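Local coordinates for protein L-tyrosine isonitrile synthase (Pseudomonas aeruginosa, PDB 3E59) that converts L-tyrosine to its isonitrile in paerucumarin biosynthesis, taking the isonitrile carbon from C2 of ribulose 5-phosphate, at residues A[9-14]-A[101-106]; A[28-33]-A[274-279]; A[67-72]-A[131-136]; A[209-214]-A[220-225]; A[290-295]-A[314-319]. All coordinates share one frame; numbering follows the deposited sequence. Where two conformers were deposited one is given.

Contact 1: A[9-14]-A[101-106]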
# COMPACT_ATOMS: atom_id res chain seq x y z
N ASP A 9 -9.46 27.97 5.40
CA ASP A 9 -10.42 27.38 4.41
C ASP A 9 -9.69 26.91 3.15
O ASP A 9 -8.85 26.02 3.25
CB ASP A 9 -11.55 28.37 4.08
N THR A 10 -9.99 27.51 1.99
CA THR A 10 -9.38 27.18 0.67
C THR A 10 -9.61 25.74 0.19
O THR A 10 -9.27 24.79 0.89
CB THR A 10 -7.87 27.52 0.63
N LEU A 11 -10.17 25.61 -1.02
CA LEU A 11 -10.45 24.29 -1.62
C LEU A 11 -9.28 23.31 -1.57
O LEU A 11 -9.48 22.18 -1.15
CB LEU A 11 -10.97 24.42 -3.07
CG LEU A 11 -12.44 24.77 -3.29
CD1 LEU A 11 -12.68 25.17 -4.74
CD2 LEU A 11 -13.34 23.62 -2.90
N PRO A 12 -8.07 23.73 -2.02
CA PRO A 12 -6.89 22.86 -1.88
C PRO A 12 -6.58 22.45 -0.44
O PRO A 12 -6.24 21.28 -0.20
CB PRO A 12 -5.75 23.72 -2.44
CG PRO A 12 -6.42 24.65 -3.38
CD PRO A 12 -7.73 24.98 -2.72
N ALA A 13 -6.70 23.37 0.51
CA ALA A 13 -6.43 23.06 1.92
C ALA A 13 -7.49 22.14 2.54
O ALA A 13 -7.19 21.40 3.48
CB ALA A 13 -6.28 24.33 2.75
N ARG A 14 -8.71 22.21 2.02
CA ARG A 14 -9.81 21.36 2.48
C ARG A 14 -9.59 19.92 2.01
O ARG A 14 -9.86 18.98 2.75
CB ARG A 14 -11.16 21.88 1.97
CG ARG A 14 -11.66 23.16 2.65
CD ARG A 14 -13.04 23.56 2.13
NE ARG A 14 -14.07 22.58 2.49
CZ ARG A 14 -15.35 22.66 2.13
NH1 ARG A 14 -15.79 23.67 1.38
NH2 ARG A 14 -16.20 21.71 2.51
N GLN A 101 -15.63 15.22 -3.49
CA GLN A 101 -16.61 15.65 -4.49
C GLN A 101 -17.78 16.48 -3.91
O GLN A 101 -18.49 17.18 -4.64
CB GLN A 101 -17.13 14.45 -5.31
CG GLN A 101 -17.83 14.86 -6.62
CD GLN A 101 -17.82 13.77 -7.68
OE1 GLN A 101 -18.04 12.59 -7.39
NE2 GLN A 101 -17.58 14.16 -8.93
N LEU A 102 -17.96 16.41 -2.59
CA LEU A 102 -19.00 17.18 -1.90
C LEU A 102 -18.76 18.69 -2.00
O LEU A 102 -19.72 19.45 -2.13
CB LEU A 102 -19.14 16.77 -0.44
CG LEU A 102 -19.90 15.48 -0.08
CD1 LEU A 102 -19.95 15.32 1.43
CD2 LEU A 102 -21.31 15.43 -0.67
N PHE A 103 -17.50 19.11 -1.92
CA PHE A 103 -17.14 20.53 -2.08
C PHE A 103 -16.44 20.86 -3.40
O PHE A 103 -16.42 22.03 -3.80
CB PHE A 103 -16.32 21.04 -0.90
CG PHE A 103 -15.06 20.26 -0.61
CD1 PHE A 103 -15.05 19.29 0.39
CD2 PHE A 103 -13.89 20.51 -1.32
CE1 PHE A 103 -13.88 18.56 0.67
CE2 PHE A 103 -12.72 19.79 -1.05
CZ PHE A 103 -12.72 18.81 -0.04
N TYR A 104 -15.85 19.86 -4.06
CA TYR A 104 -15.22 20.06 -5.38
C TYR A 104 -15.87 19.17 -6.45
O TYR A 104 -15.48 18.01 -6.64
CB TYR A 104 -13.70 19.84 -5.30
CG TYR A 104 -12.97 20.10 -6.61
CD1 TYR A 104 -12.30 19.07 -7.26
CD2 TYR A 104 -12.95 21.38 -7.18
CE1 TYR A 104 -11.63 19.30 -8.47
CE2 TYR A 104 -12.28 21.61 -8.39
CZ TYR A 104 -11.62 20.57 -9.03
OH TYR A 104 -10.95 20.78 -10.22
N ALA A 105 -16.86 19.74 -7.14
CA ALA A 105 -17.71 19.04 -8.11
C ALA A 105 -17.02 18.09 -9.11
O ALA A 105 -17.53 16.99 -9.36
CB ALA A 105 -18.62 20.04 -8.85
N PRO A 106 -15.89 18.51 -9.72
CA PRO A 106 -15.16 17.56 -10.60
C PRO A 106 -14.70 16.28 -9.89
O PRO A 106 -14.53 15.23 -10.53
CB PRO A 106 -13.97 18.39 -11.08
CG PRO A 106 -14.45 19.82 -11.00
CD PRO A 106 -15.25 19.84 -9.73
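Arg14 lies along one face of the Phe103 ring, traced here from the backbone outward. Its CB sits over that face in a CH-pi contact, 4.3 Å from the Phe103 ring centroid and 24° off the ring normal. The chain then bends at chi3 (65°), which keeps the guanidinium beside the phenylalanine. NE is over the same face but displaced toward the rim, 4.0 Å from Phe103 CG. Farther on, CZ comes to 3.6 Å and NH1 to 3.5 Å from Phe103 CB, and NH2 reaches 3.4 Å from Phe103 CD1. Phe103 CB lies beneath one face of the guanidinium, whose plane is tilted 30° from the ring, so the two flat groups overlap only near their margins.

Leu11 works at the ring's edge instead: its CD2 is 3.5 Å from Phe103 CD2 and also brushes Tyr104 CB at 4.5 Å. Beyond the pair, Leu11 and Tyr104 both pack on Ile54 of helix 35-55, while Tyr104 OH bonds to Glu58 O. No hydrogen bond crosses the contact; this is apolar and arginine-over-aromatic packing, joining the first turn of helix 11-20 to the C-terminal end of helix 84-103.

Contact 2: A[28-33]-A[274-279]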
# COMPACT_ATOMS: atom_id res chain seq x y z
N GLU A 28 7.70 5.73 15.56
CA GLU A 28 8.77 6.37 16.32
C GLU A 28 8.58 7.88 16.54
O GLU A 28 9.19 8.46 17.44
CB GLU A 28 10.14 6.09 15.67
CG GLU A 28 10.56 4.60 15.73
CD GLU A 28 9.93 3.72 14.65
OE1 GLU A 28 9.15 4.23 13.79
OE2 GLU A 28 10.23 2.50 14.64
N HIS A 29 7.73 8.51 15.73
CA HIS A 29 7.48 9.96 15.83
C HIS A 29 6.23 10.33 16.62
O HIS A 29 6.04 11.49 16.97
CB HIS A 29 7.41 10.61 14.44
CG HIS A 29 8.65 10.47 13.62
ND1 HIS A 29 8.68 10.73 12.27
CD2 HIS A 29 9.91 10.08 13.95
CE1 HIS A 29 9.90 10.52 11.81
NE2 HIS A 29 10.66 10.12 12.81
N ARG A 30 5.37 9.35 16.90
CA ARG A 30 4.07 9.62 17.52
C ARG A 30 4.15 10.16 18.96
O ARG A 30 3.42 11.09 19.32
CB ARG A 30 3.16 8.38 17.46
CG ARG A 30 2.72 8.00 16.04
CD ARG A 30 1.51 7.05 16.05
NE ARG A 30 0.92 6.92 14.71
CZ ARG A 30 -0.03 7.70 14.21
NH1 ARG A 30 -0.54 8.70 14.93
NH2 ARG A 30 -0.50 7.49 12.99
N GLN A 31 5.04 9.58 19.77
CA GLN A 31 5.12 9.87 21.21
C GLN A 31 5.58 11.29 21.56
O GLN A 31 5.04 11.90 22.50
CB GLN A 31 6.00 8.85 21.94
N SER A 32 6.55 11.82 20.83
CA SER A 32 7.09 13.15 21.15
C SER A 32 7.49 14.07 19.99
O SER A 32 7.74 15.26 20.21
CB SER A 32 8.21 13.06 22.22
OG SER A 32 8.79 11.77 22.31
N ALA A 33 7.55 13.56 18.76
CA ALA A 33 7.78 14.43 17.60
C ALA A 33 6.58 15.34 17.29
O ALA A 33 5.43 14.93 17.43
CB ALA A 33 8.21 13.64 16.37
N ARG A 274 -3.62 0.05 14.88
CA ARG A 274 -2.57 0.50 15.79
C ARG A 274 -1.20 0.60 15.10
O ARG A 274 -0.39 1.45 15.46
CB ARG A 274 -2.45 -0.48 16.97
N ASP A 275 -0.95 -0.28 14.13
CA ASP A 275 0.32 -0.36 13.44
C ASP A 275 0.27 0.41 12.14
O ASP A 275 -0.47 0.04 11.22
CB ASP A 275 0.68 -1.83 13.19
CG ASP A 275 2.02 -2.01 12.46
OD1 ASP A 275 2.74 -1.01 12.19
OD2 ASP A 275 2.34 -3.17 12.15
N ASP A 276 1.06 1.49 12.06
CA ASP A 276 1.12 2.34 10.85
C ASP A 276 1.69 1.64 9.62
O ASP A 276 1.48 2.11 8.50
CB ASP A 276 1.92 3.62 11.11
CG ASP A 276 1.18 4.60 12.00
OD1 ASP A 276 0.32 5.37 11.49
OD2 ASP A 276 1.46 4.60 13.22
N TRP A 277 2.45 0.56 9.83
CA TRP A 277 2.98 -0.26 8.73
C TRP A 277 2.02 -1.37 8.24
O TRP A 277 2.28 -2.01 7.21
CB TRP A 277 4.34 -0.88 9.13
CG TRP A 277 5.44 0.14 9.23
CD1 TRP A 277 5.89 0.74 10.37
CD2 TRP A 277 6.20 0.69 8.15
NE1 TRP A 277 6.90 1.63 10.06
CE2 TRP A 277 7.11 1.62 8.70
CE3 TRP A 277 6.21 0.48 6.76
CZ2 TRP A 277 8.02 2.35 7.92
CZ3 TRP A 277 7.13 1.20 5.98
CH2 TRP A 277 8.02 2.13 6.57
N LEU A 278 0.94 -1.61 8.97
CA LEU A 278 0.08 -2.75 8.67
C LEU A 278 -0.87 -2.43 7.52
O LEU A 278 -1.48 -1.36 7.50
CB LEU A 278 -0.72 -3.19 9.91
CG LEU A 278 -1.51 -4.51 9.80
CD1 LEU A 278 -0.60 -5.69 9.40
CD2 LEU A 278 -2.22 -4.81 11.13
N THR A 279 -0.97 -3.37 6.59
CA THR A 279 -1.86 -3.27 5.45
C THR A 279 -2.77 -4.52 5.37
O THR A 279 -2.42 -5.57 5.91
CB THR A 279 -1.06 -3.09 4.15
OG1 THR A 279 -0.23 -4.24 3.96
CG2 THR A 279 -0.19 -1.81 4.20
O HOH W 1 9.00 2.91 11.44
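Asp276 OD1 is gripped by three donors: Arg30 NH2 from across the contact, with the backbone N of Arg25 and His269 NE2 from outside it. The Arg30 bond is short and nearly straight, with NH2 2.7 Å from Asp276 OD1 and an angle of 173° at the hydrogen. It belongs to a bidentate, side-on salt bridge, in which Arg30 NE meets the second oxygen, Asp276 OD2, at 2.8 Å. The guanidinium and carboxylate are nearly coplanar, their planes 13° apart. NH2 uses the syn lone pair of OD1, whereas NE comes to the syn side of OD2 but somewhat out of the carboxylate plane. With the Arg30 chain extended from CG to NE, its flat end arrives edge-on, and two bonds to two oxygens fix the rotation of both groups. Three donors thus meet the bonding needs of OD1 in this buried residue.

The aspartate is presented by a type I beta turn, Asp275 to Leu278, closed by Leu278 N to Asp275 O at 3.1 Å. An Asx turn overlies it: Asp275 OD1 accepts from Trp277 N at 2.8 Å, with the N-H meeting the carboxylate from above its plane. Arg24 NH1 adds bonds to Asp276 O and Leu278 O, so the turn is held from the region of helix 27-30 by more than one arginine. A second bridge is made by a water, which donates to Glu28 OE1 at 2.7 Å and accepts from Trp277 NE1 at 2.8 Å, lying in the plane of the indole at its edge.

Contact 3: A[67-72]-A[131-136]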
# COMPACT_ATOMS: atom_id res chain seq x y z
N PHE A 67 -1.96 -3.11 -2.71
CA PHE A 67 -2.75 -4.30 -3.03
C PHE A 67 -2.04 -5.26 -4.01
O PHE A 67 -2.57 -5.55 -5.10
CB PHE A 67 -4.14 -3.91 -3.58
CG PHE A 67 -5.00 -3.15 -2.60
CD1 PHE A 67 -5.03 -1.73 -2.62
CD2 PHE A 67 -5.83 -3.82 -1.71
CE1 PHE A 67 -5.86 -1.02 -1.74
CE2 PHE A 67 -6.64 -3.13 -0.82
CZ PHE A 67 -6.66 -1.72 -0.84
N PRO A 68 -0.84 -5.74 -3.63
CA PRO A 68 -0.09 -6.63 -4.52
C PRO A 68 -0.63 -8.06 -4.56
O PRO A 68 -0.81 -8.63 -5.63
CB PRO A 68 1.33 -6.61 -3.93
CG PRO A 68 1.13 -6.36 -2.48
CD PRO A 68 -0.09 -5.44 -2.39
N ALA A 69 -0.83 -8.64 -3.38
CA ALA A 69 -1.26 -10.01 -3.20
C ALA A 69 -1.22 -10.21 -1.72
O ALA A 69 -0.55 -9.46 -1.01
CB ALA A 69 -0.30 -11.00 -3.88
N LYS A 70 -1.94 -11.22 -1.24
CA LYS A 70 -1.89 -11.58 0.16
C LYS A 70 -0.49 -12.10 0.53
O LYS A 70 0.21 -12.68 -0.31
CB LYS A 70 -2.96 -12.64 0.45
CG LYS A 70 -3.91 -12.31 1.61
CD LYS A 70 -4.91 -11.23 1.27
CE LYS A 70 -6.10 -11.26 2.22
NZ LYS A 70 -6.26 -10.04 3.06
N SER A 71 -0.06 -11.86 1.77
CA SER A 71 1.15 -12.52 2.30
C SER A 71 1.08 -14.03 2.06
O SER A 71 0.02 -14.64 2.22
CB SER A 71 1.28 -12.23 3.80
OG SER A 71 2.09 -13.19 4.45
N PRO A 72 2.23 -14.65 1.68
CA PRO A 72 2.22 -16.10 1.42
C PRO A 72 2.17 -16.93 2.70
O PRO A 72 2.05 -18.14 2.64
CB PRO A 72 3.55 -16.33 0.70
CG PRO A 72 4.46 -15.24 1.23
CD PRO A 72 3.57 -14.06 1.48
N SER A 131 -2.14 -12.89 -10.48
CA SER A 131 -3.23 -12.73 -11.44
C SER A 131 -4.60 -12.99 -10.83
O SER A 131 -5.55 -12.28 -11.13
CB SER A 131 -3.01 -13.61 -12.67
OG SER A 131 -2.10 -13.00 -13.57
N ALA A 132 -4.71 -14.02 -9.99
CA ALA A 132 -5.96 -14.34 -9.30
C ALA A 132 -6.37 -13.24 -8.31
O ALA A 132 -7.56 -12.88 -8.22
CB ALA A 132 -5.85 -15.68 -8.60
N TYR A 133 -5.39 -12.71 -7.58
CA TYR A 133 -5.63 -11.60 -6.66
C TYR A 133 -6.07 -10.33 -7.39
O TYR A 133 -7.00 -9.64 -6.93
CB TYR A 133 -4.39 -11.33 -5.80
CG TYR A 133 -4.59 -10.32 -4.69
CD1 TYR A 133 -4.33 -8.96 -4.91
CD2 TYR A 133 -5.03 -10.71 -3.42
CE1 TYR A 133 -4.50 -8.02 -3.90
CE2 TYR A 133 -5.21 -9.78 -2.40
CZ TYR A 133 -4.94 -8.43 -2.65
OH TYR A 133 -5.10 -7.51 -1.64
N GLN A 134 -5.39 -10.04 -8.50
CA GLN A 134 -5.72 -8.91 -9.38
C GLN A 134 -7.18 -8.97 -9.83
O GLN A 134 -7.92 -7.99 -9.70
CB GLN A 134 -4.79 -8.88 -10.60
CG GLN A 134 -3.43 -8.20 -10.37
CD GLN A 134 -2.53 -8.18 -11.61
OE1 GLN A 134 -1.32 -8.03 -11.50
NE2 GLN A 134 -3.12 -8.34 -12.79
N ASP A 135 -7.57 -10.13 -10.35
CA ASP A 135 -8.91 -10.36 -10.90
C ASP A 135 -9.97 -10.26 -9.82
O ASP A 135 -11.04 -9.69 -10.04
CB ASP A 135 -8.99 -11.74 -11.59
CG ASP A 135 -8.11 -11.86 -12.83
OD1 ASP A 135 -7.69 -10.82 -13.38
OD2 ASP A 135 -7.82 -13.00 -13.25
N ALA A 136 -9.66 -10.82 -8.65
CA ALA A 136 -10.58 -10.82 -7.51
C ALA A 136 -10.73 -9.42 -6.89
O ALA A 136 -11.81 -9.06 -6.43
CB ALA A 136 -10.12 -11.83 -6.47
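The Tyr133 ring lies flat against the backbone of Ala69, which passes over one of its faces. Ala69 CA stands almost exactly above the centre, 3.6 Å from the Tyr133 ring centroid and 10° off the normal, a close CH-pi contact. The ring reaches that place because CG is anti to the backbone N (chi1 -173°), swinging the phenol away from helix 127-144 toward segment 67-72.

Phe67 O approaches the ring's edge, 3.4 Å from Tyr133 CE1, and the Lys70 side chain crosses at about a right angle, with CD 4.0 Å from Tyr133 CE2. Phe67 and Tyr133 do not stack: the phenol oxygen meets the rim of the phenylalanine, Tyr133 OH lying in the ring plane 3.8 Å from Phe67 CD2.

The buried polar ends converge on one carboxylate. Glu86 takes a hydrogen bond from Tyr133 OH through OE2 and a salt bridge from Lys70 NZ through OE1, so the lysine's charge is probably balanced largely there, and the phenol OH has a partner. Phe67 O has its own partner in Ser114 OG.

Segment 67-72 follows the C-terminal end of strand 60-64, the middle strand of the parallel sheet, whose 3-2-1-4-5 order is of the Rossmann type. The loop touches both helix 127-144, which supplies Tyr133, and helix 84-103, which supplies Glu86 and packs Ser89 and Leu90 on Phe67.

Contact 4: A[209-214]-A[220-225]. With PO4 (phosphate ion), chain F.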
# COMPACT_ATOMS: atom_id res chain seq x y z
N ASP A 209 6.73 -12.95 6.87
CA ASP A 209 6.24 -13.81 5.78
C ASP A 209 6.84 -15.21 5.81
O ASP A 209 6.18 -16.18 5.44
CB ASP A 209 6.58 -13.19 4.42
CG ASP A 209 5.53 -12.19 3.94
OD1 ASP A 209 4.49 -12.00 4.61
OD2 ASP A 209 5.77 -11.60 2.86
N GLY A 210 8.11 -15.32 6.23
CA GLY A 210 8.82 -16.60 6.28
C GLY A 210 8.61 -17.37 7.57
O GLY A 210 8.86 -18.57 7.63
N LEU A 211 8.16 -16.67 8.61
CA LEU A 211 7.88 -17.28 9.90
C LEU A 211 6.54 -17.98 9.90
O LEU A 211 5.64 -17.61 10.65
CB LEU A 211 7.85 -16.21 11.00
CG LEU A 211 8.98 -16.10 12.02
CD1 LEU A 211 8.52 -15.14 13.11
CD2 LEU A 211 9.39 -17.45 12.61
N THR A 212 6.40 -18.98 9.04
CA THR A 212 5.18 -19.78 8.96
C THR A 212 5.03 -20.56 10.28
O THR A 212 6.02 -21.07 10.79
CB THR A 212 5.21 -20.72 7.74
OG1 THR A 212 6.37 -21.57 7.80
CG2 THR A 212 5.29 -19.91 6.44
N PRO A 213 3.81 -20.64 10.85
CA PRO A 213 3.61 -21.37 12.12
C PRO A 213 4.26 -22.76 12.14
O PRO A 213 4.64 -23.25 13.20
CB PRO A 213 2.08 -21.49 12.24
CG PRO A 213 1.51 -20.99 10.92
CD PRO A 213 2.54 -20.06 10.35
N ASP A 214 4.38 -23.36 10.95
CA ASP A 214 5.00 -24.66 10.75
C ASP A 214 6.53 -24.61 10.55
O ASP A 214 7.19 -25.65 10.58
CB ASP A 214 4.35 -25.37 9.55
CG ASP A 214 4.56 -24.62 8.24
OD1 ASP A 214 3.78 -23.69 7.93
OD2 ASP A 214 5.52 -24.99 7.52
N THR A 220 17.43 -16.85 12.96
CA THR A 220 18.58 -16.03 12.57
C THR A 220 18.86 -16.05 11.06
O THR A 220 19.18 -15.02 10.47
CB THR A 220 19.84 -16.48 13.35
OG1 THR A 220 19.53 -16.52 14.75
CG2 THR A 220 21.00 -15.52 13.13
N ALA A 221 18.76 -17.24 10.46
CA ALA A 221 18.96 -17.41 9.03
C ALA A 221 17.83 -16.77 8.23
O ALA A 221 18.07 -16.21 7.15
CB ALA A 221 19.07 -18.88 8.69
N LEU A 222 16.61 -16.85 8.76
CA LEU A 222 15.45 -16.20 8.16
C LEU A 222 15.62 -14.69 8.18
O LEU A 222 15.35 -14.02 7.17
CB LEU A 222 14.16 -16.60 8.89
CG LEU A 222 12.81 -16.28 8.24
CD1 LEU A 222 12.64 -17.05 6.94
CD2 LEU A 222 11.66 -16.59 9.20
N GLN A 223 16.08 -14.15 9.30
CA GLN A 223 16.30 -12.70 9.43
C GLN A 223 17.37 -12.17 8.45
O GLN A 223 17.19 -11.12 7.83
CB GLN A 223 16.62 -12.33 10.88
CG GLN A 223 17.16 -10.91 11.11
CD GLN A 223 16.09 -9.81 10.97
OE1 GLN A 223 14.90 -10.08 10.80
NE2 GLN A 223 16.54 -8.56 11.04
N ARG A 224 18.45 -12.93 8.30
CA ARG A 224 19.53 -12.56 7.38
C ARG A 224 19.08 -12.62 5.93
O ARG A 224 19.42 -11.74 5.13
CB ARG A 224 20.77 -13.43 7.62
N ASP A 225 18.33 -13.66 5.58
CA ASP A 225 17.68 -13.73 4.28
C ASP A 225 16.78 -12.52 4.00
O ASP A 225 16.86 -11.90 2.93
CB ASP A 225 16.88 -15.03 4.15
CG ASP A 225 16.25 -15.19 2.78
OD1 ASP A 225 17.01 -15.31 1.79
OD2 ASP A 225 15.01 -15.18 2.70
P PO4 F . 17.62 -19.48 15.91
O1 PO4 F . 17.99 -19.69 17.36
O2 PO4 F . 18.61 -20.21 15.03
O3 PO4 F . 16.22 -20.01 15.64
O4 PO4 F . 17.66 -18.00 15.60
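The peptide plane joining Gly210 to Leu211 is the flat group here, and Leu222 CD2 lies over one of its faces. That methyl is 3.5 Å from Gly210 C and 3.6 Å from Leu211 N, directly above the amide. The other branch, Leu222 CD1, rests 3.9 Å from Gly210 CA. Leu222 gets there with CG anti to its own backbone N (chi1 -167°), and the bare glycine lets the leucine come right down on the main chain. Beside it, Leu211 CG touches Leu222 CD2 at 3.9 Å, the two side chains crossing at a slant.

Leu211 is the centre of an inverse gamma turn, in which Thr212 N bonds weakly to Gly210 O, and the chain leaves its helix here. At the start of segment 220-225 a phosphate ion, probably from the crystallisation liquor, takes bonds to its O4 from Thr220 OG1 and from Thr220 N, the latter 2.9 Å long. Lys219 N and Ser218 OG bind it too, at the N-terminal end of helix 219-247.

This surface contact closes the short loop that links two consecutive helices: the end of helix 193-210 meets the first turns of helix 219-247, and Tyr207 of the former extends the packing on Leu222.

Contact 5: A[290-295]-A[314-319]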
# COMPACT_ATOMS: atom_id res chain seq x y z
N ASP A 290 -18.10 -3.39 18.11
CA ASP A 290 -18.87 -2.90 16.96
C ASP A 290 -18.20 -1.85 16.07
O ASP A 290 -18.84 -0.92 15.57
CB ASP A 290 -20.29 -2.49 17.37
CG ASP A 290 -21.22 -3.68 17.47
OD1 ASP A 290 -20.73 -4.83 17.34
OD2 ASP A 290 -22.43 -3.47 17.67
N ARG A 291 -16.90 -2.05 15.88
CA ARG A 291 -16.11 -1.30 14.91
C ARG A 291 -15.12 -2.24 14.26
O ARG A 291 -14.67 -3.21 14.88
CB ARG A 291 -15.40 -0.11 15.58
CG ARG A 291 -14.05 -0.43 16.21
CD ARG A 291 -13.51 0.76 16.99
NE ARG A 291 -13.06 1.85 16.12
CZ ARG A 291 -11.80 2.28 16.02
NH1 ARG A 291 -10.83 1.71 16.74
NH2 ARG A 291 -11.52 3.28 15.20
N PHE A 292 -14.80 -1.98 13.00
CA PHE A 292 -13.81 -2.78 12.31
C PHE A 292 -12.42 -2.17 12.44
O PHE A 292 -12.22 -0.97 12.24
CB PHE A 292 -14.19 -3.00 10.84
CG PHE A 292 -14.88 -4.32 10.59
CD1 PHE A 292 -14.18 -5.51 10.68
CD2 PHE A 292 -16.23 -4.36 10.28
CE1 PHE A 292 -14.82 -6.74 10.45
CE2 PHE A 292 -16.87 -5.58 10.04
CZ PHE A 292 -16.17 -6.76 10.13
N VAL A 293 -11.47 -3.03 12.82
CA VAL A 293 -10.08 -2.63 13.00
C VAL A 293 -9.27 -3.66 12.23
O VAL A 293 -9.69 -4.81 12.08
CB VAL A 293 -9.69 -2.61 14.52
CG1 VAL A 293 -8.19 -2.49 14.72
CG2 VAL A 293 -10.37 -1.47 15.23
N LEU A 294 -8.11 -3.23 11.72
CA LEU A 294 -7.18 -4.15 11.09
C LEU A 294 -6.08 -4.57 12.09
O LEU A 294 -5.48 -3.74 12.77
CB LEU A 294 -6.59 -3.51 9.83
CG LEU A 294 -5.44 -4.21 9.10
CD1 LEU A 294 -5.94 -5.45 8.38
CD2 LEU A 294 -4.77 -3.22 8.14
N MET A 295 -5.85 -5.88 12.17
CA MET A 295 -4.88 -6.49 13.10
C MET A 295 -4.13 -7.62 12.40
O MET A 295 -4.56 -8.11 11.36
CB MET A 295 -5.60 -7.09 14.33
CG MET A 295 -6.48 -6.15 15.15
SD MET A 295 -7.19 -6.94 16.62
CE MET A 295 -5.71 -7.24 17.57
N PRO A 314 -14.09 -17.92 4.68
CA PRO A 314 -13.55 -17.14 5.80
C PRO A 314 -13.47 -15.65 5.46
O PRO A 314 -12.98 -15.26 4.39
CB PRO A 314 -12.14 -17.73 6.01
CG PRO A 314 -11.92 -18.70 4.89
CD PRO A 314 -13.27 -19.11 4.40
N SER A 315 -13.94 -14.81 6.39
CA SER A 315 -14.16 -13.40 6.11
C SER A 315 -13.34 -12.50 7.04
O SER A 315 -12.57 -11.65 6.58
CB SER A 315 -15.66 -13.08 6.21
OG SER A 315 -15.91 -11.69 6.12
N HIS A 316 -13.52 -12.69 8.35
CA HIS A 316 -12.91 -11.82 9.36
C HIS A 316 -13.05 -12.47 10.73
O HIS A 316 -13.63 -13.54 10.85
CB HIS A 316 -13.57 -10.42 9.35
CG HIS A 316 -15.07 -10.45 9.49
ND1 HIS A 316 -15.92 -10.57 8.41
CD2 HIS A 316 -15.87 -10.36 10.58
CE1 HIS A 316 -17.17 -10.56 8.83
NE2 HIS A 316 -17.17 -10.43 10.14
N TYR A 317 -12.49 -11.82 11.74
CA TYR A 317 -12.68 -12.25 13.13
C TYR A 317 -13.57 -11.27 13.87
O TYR A 317 -13.83 -10.15 13.37
CB TYR A 317 -11.33 -12.39 13.83
CG TYR A 317 -10.50 -13.56 13.36
CD1 TYR A 317 -10.63 -14.82 13.96
CD2 TYR A 317 -9.58 -13.42 12.31
CE1 TYR A 317 -9.87 -15.89 13.54
CE2 TYR A 317 -8.81 -14.50 11.88
CZ TYR A 317 -8.97 -15.73 12.50
OH TYR A 317 -8.21 -16.80 12.08
N ARG A 318 -14.05 -11.69 15.04
CA ARG A 318 -14.80 -10.84 15.97
C ARG A 318 -14.27 -11.01 17.40
O ARG A 318 -13.82 -12.09 17.78
CB ARG A 318 -16.30 -11.16 15.92
N LEU A 319 -14.33 -9.93 18.18
CA LEU A 319 -13.94 -9.94 19.59
C LEU A 319 -15.08 -9.46 20.49
O LEU A 319 -15.60 -8.36 20.32
CB LEU A 319 -12.70 -9.09 19.85
CG LEU A 319 -11.31 -9.64 19.49
CD1 LEU A 319 -10.24 -8.65 19.91
CD2 LEU A 319 -11.06 -10.99 20.14
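His316 carries its ring between the backbone N and the carbonyl carbon (chi1 53°), and Phe292 has an unusual chi1 of -97° that swings its ring toward the histidine. The result is a T-shaped, edge-to-face aromatic pair within a mixed four-stranded sheet. Phe292 provides the edge and His316 the face, with the planes 81° apart and the Phe292 and His316 ring centroids separated by 5.1 Å.

Strands 292-295 and 313-318 are not neighbours; strand 284-287 runs between them. The rings therefore reach across that intervening strand, which explains why the nearest CA atoms, Phe292 and Arg318, are 8.9 Å apart and why no backbone bond joins the segments. Phe292 also packs on Ala285 and Asn287 of the strand it spans. Met84 of helix 84-103 touches both side chains, and Leu88 of the same helix adds to the packing on Phe292.

On the far side, Ser315 and His316 together face Val308 in a classic beta bulge.

The edge falls off-centre on the imidazole face. Phe292 CZ is over the rim, 3.6 Å from His316 CD2 and 3.8 Å from His316 NE2, while Phe292 CE1 sits 3.8 Å from His316 CG and 4.0 Å from His316 CB.

How the contacts relate
Contact 1 stands apart at one end of the molecule, its centre about 47 Å from that of contact 4 on the other side of the chain's centre. The rest lie closer together. Contacts 3 and 4 meet through Ser71 OG and Asp209 OD1, 2.7 Å apart, a probable hydrogen bond. Contacts 2 and 5 pack where Leu278 and Thr279 reach strand 292-295. Along the chain, contacts 3 and 4 are nested within the loop closed by contact 2, while contact 5 follows it. Helix 84-103 takes part in contact 1 with its end and backs contacts 3 and 5 with earlier residues; it thus runs from helix 11-20 to the loop of the parallel sheet and to the mixed sheet.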